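Local coordinates for uncharacterized protein (Staphylococcus aureus subsp. aureus, PDB 3H04) that is of unknown function but has an alpha/beta-hydrolase fold with a probable serine-hydrolase triad, consistent with an esterase-like enzyme, at residues Pro97-Leu111 and Asp118-Ile131. Residues are numbered along the deposited sequence; the frame is centred on the assembly and turned at random.
Sequences PIFTFGRSSGAYLSL and DIDGVIDFYGYSRI
Strands 98-103 and 121-125 lie side by side in the central sheet of an alpha/beta-hydrolase fold, the two strands of a beta-alpha-beta crossover through helix 105-116. They run parallel, 8° apart, and a ladder of backbone hydrogen bonds ends with Ser-104 N on Phe-125 O at 2.8 Å. Ser-104 sits on a strained turn with positive phi, in the Gly-x-Ser-x-Gly pattern of a nucleophile elbow. Its OG is hydrogen-bonded to His-248 NE2, the pairing expected of a probable Ser-His-Asp catalytic triad.

Just ahead of Gly-121, Asp-120 reaches the neighbouring strand through its carboxylate. OD2 accepts from Ile-98 N at 2.8 Å, on the anti side, while Asp-120 N donates to Ile-98 O. On the sheet face that meets helix 256-273, the edge of Phe-101 points at the face of Phe-125 in a T-shaped pair, planes at 74°. CE1 of Phe-101 stands over the centre of the Phe-125 ring.

On the helix that follows the elbow, Ala-107 CB comes to 3.2 Å from Asp-124 OD1. The same oxygen holds Gly-127 N in an Asx motif, bridging the turn after the strand. Farther on, Tyr-108 has CG anti to its backbone N (chi1 172°), which sets one face of its ring against Tyr-128 CE1. The rings are close to parallel but offset, with little overlap, and Tyr-108 CB makes a CH-pi contact 3.8 Å from the Tyr-128 ring centroid.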
ATOM      1  N   PRO A  97     -19.149   7.158  -2.345  1.00 23.40           N
ATOM      2  CA  PRO A  97     -17.779   7.487  -2.753  1.00 22.32           C
ATOM      3  C   PRO A  97     -16.808   6.468  -2.208  1.00 20.70           C
ATOM      4  O   PRO A  97     -16.985   6.019  -1.089  1.00 20.81           O
ATOM      5  CB  PRO A  97     -17.533   8.851  -2.102  1.00 22.51           C
ATOM      6  CG  PRO A  97     -18.964   9.477  -2.059  1.00 22.83           C
ATOM      7  CD  PRO A  97     -19.790   8.290  -1.647  1.00 23.08           C
ATOM      8  N   ILE A  98     -15.800   6.117  -2.992  1.00 19.54           N
ATOM      9  CA  ILE A  98     -14.817   5.114  -2.576  1.00 18.03           C
ATOM     10  C   ILE A  98     -13.388   5.610  -2.882  1.00 16.87           C
ATOM     11  O   ILE A  98     -13.134   6.204  -3.943  1.00 16.00           O
ATOM     12  CB  ILE A  98     -15.184   3.723  -3.191  1.00 18.31           C
ATOM     13  CG1 ILE A  98     -14.333   2.600  -2.617  1.00 19.30           C
ATOM     14  CG2 ILE A  98     -15.149   3.751  -4.714  1.00 18.84           C
ATOM     15  CD1 ILE A  98     -14.954   1.187  -2.845  1.00 17.74           C
ATOM     16  N   PHE A  99     -12.484   5.372  -1.925  1.00 15.90           N
ATOM     17  CA  PHE A  99     -11.097   5.762  -2.004  1.00 15.57           C
ATOM     18  C   PHE A  99     -10.157   4.596  -1.669  1.00 15.52           C
ATOM     19  O   PHE A  99     -10.507   3.708  -0.874  1.00 15.32           O
ATOM     20  CB  PHE A  99     -10.846   6.886  -0.992  1.00 15.33           C
ATOM     21  CG  PHE A  99     -11.797   8.053  -1.153  1.00 16.65           C
ATOM     22  CD1 PHE A  99     -11.503   9.062  -2.034  1.00 14.46           C
ATOM     23  CD2 PHE A  99     -13.003   8.096  -0.462  1.00 16.26           C
ATOM     24  CE1 PHE A  99     -12.375  10.125  -2.208  1.00 17.85           C
ATOM     25  CE2 PHE A  99     -13.859   9.123  -0.638  1.00 18.38           C
ATOM     26  CZ  PHE A  99     -13.541  10.153  -1.493  1.00 17.21           C
ATOM     27  N   THR A 100      -8.948   4.660  -2.212  1.00 14.55           N
ATOM     28  CA  THR A 100      -7.875   3.735  -1.806  1.00 14.59           C
ATOM     29  C   THR A 100      -6.838   4.527  -1.017  1.00 15.04           C
ATOM     30  O   THR A 100      -6.535   5.695  -1.321  1.00 17.11           O
ATOM     31  CB  THR A 100      -7.272   2.977  -2.984  1.00 13.38           C
ATOM     32  OG1 THR A 100      -6.771   3.892  -3.991  1.00 14.12           O
ATOM     33  CG2 THR A 100      -8.358   2.032  -3.624  1.00 12.38           C
ATOM     34  N   PHE A 101      -6.353   3.913   0.046  1.00 14.68           N
ATOM     35  CA  PHE A 101      -5.390   4.513   0.954  1.00 14.08           C
ATOM     36  C   PHE A 101      -4.376   3.432   1.154  1.00 14.77           C
ATOM     37  O   PHE A 101      -4.735   2.381   1.682  1.00 15.22           O
ATOM     38  CB  PHE A 101      -6.061   4.914   2.273  1.00 14.30           C
ATOM     39  CG  PHE A 101      -5.089   5.273   3.373  1.00 15.34           C
ATOM     40  CD1 PHE A 101      -3.831   5.754   3.076  1.00 15.18           C
ATOM     41  CD2 PHE A 101      -5.445   5.105   4.705  1.00 15.19           C
ATOM     42  CE1 PHE A 101      -2.933   6.131   4.075  1.00 13.80           C
ATOM     43  CE2 PHE A 101      -4.544   5.431   5.728  1.00 19.77           C
ATOM     44  CZ  PHE A 101      -3.300   5.963   5.422  1.00 16.63           C
ATOM     45  N   GLY A 102      -3.146   3.653   0.677  1.00 14.12           N
ATOM     46  CA  GLY A 102      -2.039   2.734   0.927  1.00 15.07           C
ATOM     47  C   GLY A 102      -0.830   3.409   1.543  1.00 15.16           C
ATOM     48  O   GLY A 102      -0.633   4.646   1.446  1.00 15.32           O
ATOM     49  N   ARG A 103      -0.018   2.598   2.204  1.00 14.81           N
ATOM     50  CA  ARG A 103       1.264   3.013   2.730  1.00 14.39           C
ATOM     51  C   ARG A 103       2.286   2.126   2.104  1.00 15.95           C
ATOM     52  O   ARG A 103       2.150   0.894   2.106  1.00 14.68           O
ATOM     53  CB  ARG A 103       1.315   2.943   4.263  1.00 15.29           C
ATOM     54  CG  ARG A 103       0.189   3.788   4.881  1.00 12.80           C
ATOM     55  CD  ARG A 103       0.293   4.062   6.330  1.00 14.32           C
ATOM     56  NE  ARG A 103       0.312   2.834   7.147  1.00 16.72           N
ATOM     57  CZ  ARG A 103       0.601   2.783   8.455  1.00 19.62           C
ATOM     58  NH1 ARG A 103       0.917   3.872   9.131  1.00 19.46           N
ATOM     59  NH2 ARG A 103       0.558   1.624   9.096  1.00 19.92           N
ATOM     60  N   SER A 104       3.337   2.763   1.601  1.00 16.52           N
ATOM     61  CA  SER A 104       4.481   2.090   1.031  1.00 17.02           C
ATOM     62  C   SER A 104       3.980   1.257  -0.183  1.00 16.08           C
ATOM     63  O   SER A 104       3.323   1.787  -1.074  1.00 15.15           O
ATOM     64  CB  SER A 104       5.232   1.296   2.126  1.00 18.11           C
ATOM     65  OG  SER A 104       6.543   1.028   1.687  1.00 23.58           O
ATOM     66  N   SER A 105       4.278  -0.040  -0.234  1.00 15.40           N
ATOM     67  CA  SER A 105       3.801  -0.892  -1.297  1.00 14.56           C
ATOM     68  C   SER A 105       2.273  -0.987  -1.367  1.00 15.38           C
ATOM     69  O   SER A 105       1.731  -1.261  -2.422  1.00 15.88           O
ATOM     70  CB  SER A 105       4.393  -2.299  -1.118  1.00 16.17           C
ATOM     71  OG  SER A 105       4.165  -2.784   0.231  1.00 20.60           O
ATOM     72  N   GLY A 106       1.568  -0.763  -0.265  1.00 14.08           N
ATOM     73  CA  GLY A 106       0.123  -0.649  -0.324  1.00 15.06           C
ATOM     74  C   GLY A 106      -0.377   0.514  -1.151  1.00 14.92           C
ATOM     75  O   GLY A 106      -1.483   0.445  -1.736  1.00 15.52           O
ATOM     76  N   ALA A 107       0.406   1.607  -1.181  1.00 14.25           N
ATOM     77  CA  ALA A 107       0.055   2.770  -1.999  1.00 14.38           C
ATOM     78  C   ALA A 107       0.244   2.446  -3.469  1.00 14.38           C
ATOM     79  O   ALA A 107      -0.567   2.859  -4.311  1.00 14.74           O
ATOM     80  CB  ALA A 107       0.870   4.048  -1.583  1.00 14.19           C
ATOM     81  N   TYR A 108       1.272   1.660  -3.799  1.00 14.66           N
ATOM     82  CA  TYR A 108       1.408   1.107  -5.163  1.00 14.65           C
ATOM     83  C   TYR A 108       0.161   0.300  -5.578  1.00 14.65           C
ATOM     84  O   TYR A 108      -0.448   0.588  -6.631  1.00 14.48           O
ATOM     85  CB  TYR A 108       2.653   0.207  -5.226  1.00 15.20           C
ATOM     86  CG  TYR A 108       2.836  -0.601  -6.494  1.00 14.61           C
ATOM     87  CD1 TYR A 108       3.023   0.001  -7.722  1.00 14.72           C
ATOM     88  CD2 TYR A 108       2.833  -1.979  -6.437  1.00 17.67           C
ATOM     89  CE1 TYR A 108       3.252  -0.756  -8.867  1.00 16.65           C
ATOM     90  CE2 TYR A 108       3.083  -2.725  -7.533  1.00 18.01           C
ATOM     91  CZ  TYR A 108       3.256  -2.115  -8.768  1.00 17.31           C
ATOM     92  OH  TYR A 108       3.498  -2.893  -9.864  1.00 16.33           O
ATOM     93  N   LEU A 109      -0.258  -0.640  -4.734  1.00 14.96           N
ATOM     94  CA  LEU A 109      -1.487  -1.397  -5.003  1.00 14.96           C
ATOM     95  C   LEU A 109      -2.734  -0.498  -5.108  1.00 15.25           C
ATOM     96  O   LEU A 109      -3.610  -0.737  -5.948  1.00 16.49           O
ATOM     97  CB  LEU A 109      -1.699  -2.495  -3.985  1.00 13.59           C
ATOM     98  CG  LEU A 109      -0.557  -3.541  -3.986  1.00 15.25           C
ATOM     99  CD1 LEU A 109      -0.579  -4.462  -2.745  1.00 13.12           C
ATOM    100  CD2 LEU A 109      -0.459  -4.341  -5.269  1.00 13.59           C
ATOM    101  N   SER A 110      -2.800   0.528  -4.266  1.00 14.01           N
ATOM    102  CA  SER A 110      -3.907   1.490  -4.280  1.00 14.07           C
ATOM    103  C   SER A 110      -3.955   2.298  -5.584  1.00 13.67           C
ATOM    104  O   SER A 110      -5.032   2.577  -6.110  1.00 14.91           O
ATOM    105  CB  SER A 110      -3.824   2.452  -3.112  1.00 12.86           C
ATOM    106  OG  SER A 110      -3.936   1.776  -1.896  1.00 15.67           O
ATOM    107  N   LEU A 111      -2.791   2.608  -6.138  1.00 14.82           N
ATOM    108  CA  LEU A 111      -2.728   3.308  -7.411  1.00 13.48           C
ATOM    109  C   LEU A 111      -3.095   2.408  -8.573  1.00 14.67           C
ATOM    110  O   LEU A 111      -3.703   2.911  -9.533  1.00 13.63           O
ATOM    111  CB  LEU A 111      -1.363   3.934  -7.628  1.00 13.34           C
ATOM    112  CG  LEU A 111      -1.054   5.170  -6.751  1.00 14.29           C
ATOM    113  CD1 LEU A 111       0.486   5.272  -6.595  1.00 14.05           C
ATOM    114  CD2 LEU A 111      -1.657   6.451  -7.350  1.00 15.26           C
ATOM    115  N   ASP A 118     -12.940   2.382 -11.151  1.00 21.26           N
ATOM    116  CA  ASP A 118     -13.354   3.759 -11.118  1.00 21.65           C
ATOM    117  C   ASP A 118     -13.578   4.160  -9.674  1.00 20.17           C
ATOM    118  O   ASP A 118     -14.507   3.675  -9.039  1.00 20.55           O
ATOM    119  CB  ASP A 118     -14.628   3.935 -11.959  1.00 24.52           C
ATOM    120  CG  ASP A 118     -14.349   3.815 -13.453  1.00 29.48           C
ATOM    121  OD1 ASP A 118     -13.324   4.397 -13.927  1.00 35.36           O
ATOM    122  OD2 ASP A 118     -15.122   3.095 -14.140  1.00 36.63           O
ATOM    123  N   ILE A 119     -12.678   4.974  -9.125  1.00 18.47           N
ATOM    124  CA  ILE A 119     -12.770   5.406  -7.720  1.00 17.44           C
ATOM    125  C   ILE A 119     -12.667   6.915  -7.611  1.00 18.06           C
ATOM    126  O   ILE A 119     -12.334   7.581  -8.579  1.00 17.80           O
ATOM    127  CB  ILE A 119     -11.692   4.713  -6.831  1.00 17.50           C
ATOM    128  CG1 ILE A 119     -10.300   5.257  -7.077  1.00 16.69           C
ATOM    129  CG2 ILE A 119     -11.762   3.153  -7.025  1.00 15.59           C
ATOM    130  CD1 ILE A 119      -9.237   4.573  -6.257  1.00 15.72           C
ATOM    131  N   ASP A 120     -12.883   7.459  -6.418  1.00 17.75           N
ATOM    132  CA  ASP A 120     -12.984   8.930  -6.255  1.00 17.31           C
ATOM    133  C   ASP A 120     -11.717   9.644  -5.806  1.00 16.58           C
ATOM    134  O   ASP A 120     -11.620  10.874  -5.862  1.00 16.35           O
ATOM    135  CB  ASP A 120     -14.136   9.217  -5.311  1.00 17.09           C
ATOM    136  CG  ASP A 120     -15.412   8.623  -5.838  1.00 19.54           C
ATOM    137  OD1 ASP A 120     -15.957   9.242  -6.737  1.00 19.39           O
ATOM    138  OD2 ASP A 120     -15.812   7.505  -5.444  1.00 18.44           O
ATOM    139  N   GLY A 121     -10.730   8.872  -5.385  1.00 16.54           N
ATOM    140  CA  GLY A 121      -9.457   9.440  -4.967  1.00 16.39           C
ATOM    141  C   GLY A 121      -8.519   8.412  -4.398  1.00 16.75           C
ATOM    142  O   GLY A 121      -8.930   7.307  -4.064  1.00 14.38           O
ATOM    143  N   VAL A 122      -7.246   8.804  -4.265  1.00 16.40           N
ATOM    144  CA  VAL A 122      -6.209   7.933  -3.738  1.00 16.98           C
ATOM    145  C   VAL A 122      -5.379   8.684  -2.726  1.00 16.65           C
ATOM    146  O   VAL A 122      -5.017   9.866  -2.966  1.00 16.07           O
ATOM    147  CB  VAL A 122      -5.190   7.460  -4.852  1.00 18.02           C
ATOM    148  CG1 VAL A 122      -4.051   6.597  -4.194  1.00 17.23           C
ATOM    149  CG2 VAL A 122      -5.916   6.658  -5.927  1.00 18.96           C
ATOM    150  N   ILE A 123      -5.096   8.023  -1.601  1.00 15.08           N
ATOM    151  CA  ILE A 123      -4.196   8.526  -0.579  1.00 15.59           C
ATOM    152  C   ILE A 123      -2.949   7.664  -0.628  1.00 15.34           C
ATOM    153  O   ILE A 123      -3.038   6.467  -0.419  1.00 16.15           O
ATOM    154  CB  ILE A 123      -4.805   8.478   0.805  1.00 16.54           C
ATOM    155  CG1 ILE A 123      -6.228   9.078   0.769  1.00 20.20           C
ATOM    156  CG2 ILE A 123      -3.838   9.140   1.833  1.00 17.41           C
ATOM    157  CD1 ILE A 123      -7.139   8.488   1.793  1.00 23.73           C
ATOM    158  N   ASP A 124      -1.813   8.287  -0.946  1.00 15.45           N
ATOM    159  CA  ASP A 124      -0.529   7.622  -1.244  1.00 16.37           C
ATOM    160  C   ASP A 124       0.467   8.083  -0.222  1.00 16.70           C
ATOM    161  O   ASP A 124       0.990   9.209  -0.309  1.00 17.03           O
ATOM    162  CB  ASP A 124      -0.075   8.010  -2.660  1.00 17.32           C
ATOM    163  CG  ASP A 124       1.382   7.666  -2.982  1.00 18.07           C
ATOM    164  OD1 ASP A 124       2.067   6.909  -2.248  1.00 18.62           O
ATOM    165  OD2 ASP A 124       1.855   8.228  -4.023  1.00 21.04           O
ATOM    166  N   PHE A 125       0.705   7.228   0.784  1.00 16.70           N
ATOM    167  CA  PHE A 125       1.742   7.508   1.775  1.00 15.95           C
ATOM    168  C   PHE A 125       3.007   6.752   1.348  1.00 16.03           C
ATOM    169  O   PHE A 125       3.022   5.514   1.331  1.00 15.84           O
ATOM    170  CB  PHE A 125       1.326   7.067   3.172  1.00 16.69           C
ATOM    171  CG  PHE A 125       0.493   8.057   3.943  1.00 17.48           C
ATOM    172  CD1 PHE A 125      -0.224   9.102   3.328  1.00 15.60           C
ATOM    173  CD2 PHE A 125       0.414   7.925   5.322  1.00 18.10           C
ATOM    174  CE1 PHE A 125      -1.033   9.982   4.100  1.00 15.90           C
ATOM    175  CE2 PHE A 125      -0.341   8.771   6.062  1.00 19.45           C
ATOM    176  CZ  PHE A 125      -1.075   9.811   5.469  1.00 14.31           C
ATOM    177  N   TYR A 126       4.033   7.505   0.934  1.00 14.27           N
ATOM    178  CA  TYR A 126       5.354   6.992   0.604  1.00 14.84           C
ATOM    179  C   TYR A 126       5.405   5.723  -0.261  1.00 14.68           C
ATOM    180  O   TYR A 126       6.191   4.791   0.011  1.00 16.37           O
ATOM    181  CB  TYR A 126       6.251   6.848   1.826  1.00 14.28           C
ATOM    182  CG  TYR A 126       5.592   6.340   3.092  1.00 14.73           C
ATOM    183  CD1 TYR A 126       5.435   4.967   3.314  1.00 17.06           C
ATOM    184  CD2 TYR A 126       5.052   7.218   4.014  1.00 12.48           C
ATOM    185  CE1 TYR A 126       4.791   4.455   4.481  1.00 14.41           C
ATOM    186  CE2 TYR A 126       4.434   6.716   5.192  1.00 17.06           C
ATOM    187  CZ  TYR A 126       4.321   5.348   5.414  1.00 18.48           C
ATOM    188  OH  TYR A 126       3.685   4.864   6.527  1.00 13.44           O
ATOM    189  N   GLY A 127       4.574   5.724  -1.296  1.00 15.03           N
ATOM    190  CA  GLY A 127       4.509   4.659  -2.278  1.00 15.78           C
ATOM    191  C   GLY A 127       5.114   5.098  -3.626  1.00 16.53           C
ATOM    192  O   GLY A 127       5.964   6.015  -3.722  1.00 15.87           O
ATOM    193  N   TYR A 128       4.661   4.404  -4.646  1.00 16.89           N
ATOM    194  CA  TYR A 128       5.238   4.469  -5.963  1.00 17.04           C
ATOM    195  C   TYR A 128       4.228   3.930  -6.948  1.00 16.13           C
ATOM    196  O   TYR A 128       3.350   3.188  -6.563  1.00 14.87           O
ATOM    197  CB  TYR A 128       6.513   3.622  -6.032  1.00 16.81           C
ATOM    198  CG  TYR A 128       6.450   2.256  -5.380  1.00 17.12           C
ATOM    199  CD1 TYR A 128       6.148   1.125  -6.126  1.00 16.43           C
ATOM    200  CD2 TYR A 128       6.654   2.102  -4.002  1.00 17.42           C
ATOM    201  CE1 TYR A 128       6.086  -0.140  -5.533  1.00 19.54           C
ATOM    202  CE2 TYR A 128       6.622   0.812  -3.388  1.00 17.79           C
ATOM    203  CZ  TYR A 128       6.351  -0.281  -4.178  1.00 16.87           C
ATOM    204  OH  TYR A 128       6.269  -1.516  -3.636  1.00 20.18           O
ATOM    205  N   SER A 129       4.394   4.281  -8.219  1.00 15.19           N
ATOM    206  CA  SER A 129       3.464   3.890  -9.303  1.00 16.15           C
ATOM    207  C   SER A 129       4.071   2.869 -10.290  1.00 15.81           C
ATOM    208  O   SER A 129       3.499   2.571 -11.351  1.00 15.05           O
ATOM    209  CB  SER A 129       3.084   5.155 -10.076  1.00 15.58           C
ATOM    210  OG  SER A 129       4.217   5.734 -10.755  1.00 18.06           O
ATOM    211  N   ARG A 130       5.291   2.449 -10.001  1.00 15.95           N
ATOM    212  CA  ARG A 130       6.028   1.587 -10.927  1.00 16.85           C
ATOM    213  C   ARG A 130       7.052   0.782 -10.129  1.00 16.57           C
ATOM    214  O   ARG A 130       7.498   1.229  -9.065  1.00 17.16           O
ATOM    215  CB  ARG A 130       6.706   2.441 -12.001  1.00 15.56           C
ATOM    216  CG  ARG A 130       7.489   3.581 -11.361  1.00 16.82           C
ATOM    217  CD  ARG A 130       8.203   4.503 -12.316  1.00 17.98           C
ATOM    218  NE  ARG A 130       8.917   5.542 -11.559  1.00 19.10           N
ATOM    219  CZ  ARG A 130       9.602   6.532 -12.130  1.00 19.43           C
ATOM    220  NH1 ARG A 130       9.661   6.628 -13.442  1.00 18.96           N
ATOM    221  NH2 ARG A 130      10.242   7.428 -11.387  1.00 20.66           N
ATOM    222  N   ILE A 131       7.381  -0.409 -10.622  1.00 17.16           N
ATOM    223  CA  ILE A 131       8.472  -1.234 -10.054  1.00 16.89           C
ATOM    224  C   ILE A 131       9.738  -1.225 -10.901  1.00 16.69           C
ATOM    225  O   ILE A 131      10.810  -1.541 -10.384  1.00 16.74           O
ATOM    226  CB  ILE A 131       8.044  -2.681  -9.773  1.00 17.24           C
ATOM    227  CG1 ILE A 131       7.479  -3.365 -10.995  1.00 17.40           C
ATOM    228  CG2 ILE A 131       6.963  -2.682  -8.676  1.00 16.41           C
ATOM    229  CD1 ILE A 131       7.199  -4.814 -10.770  1.00 15.19           C
TER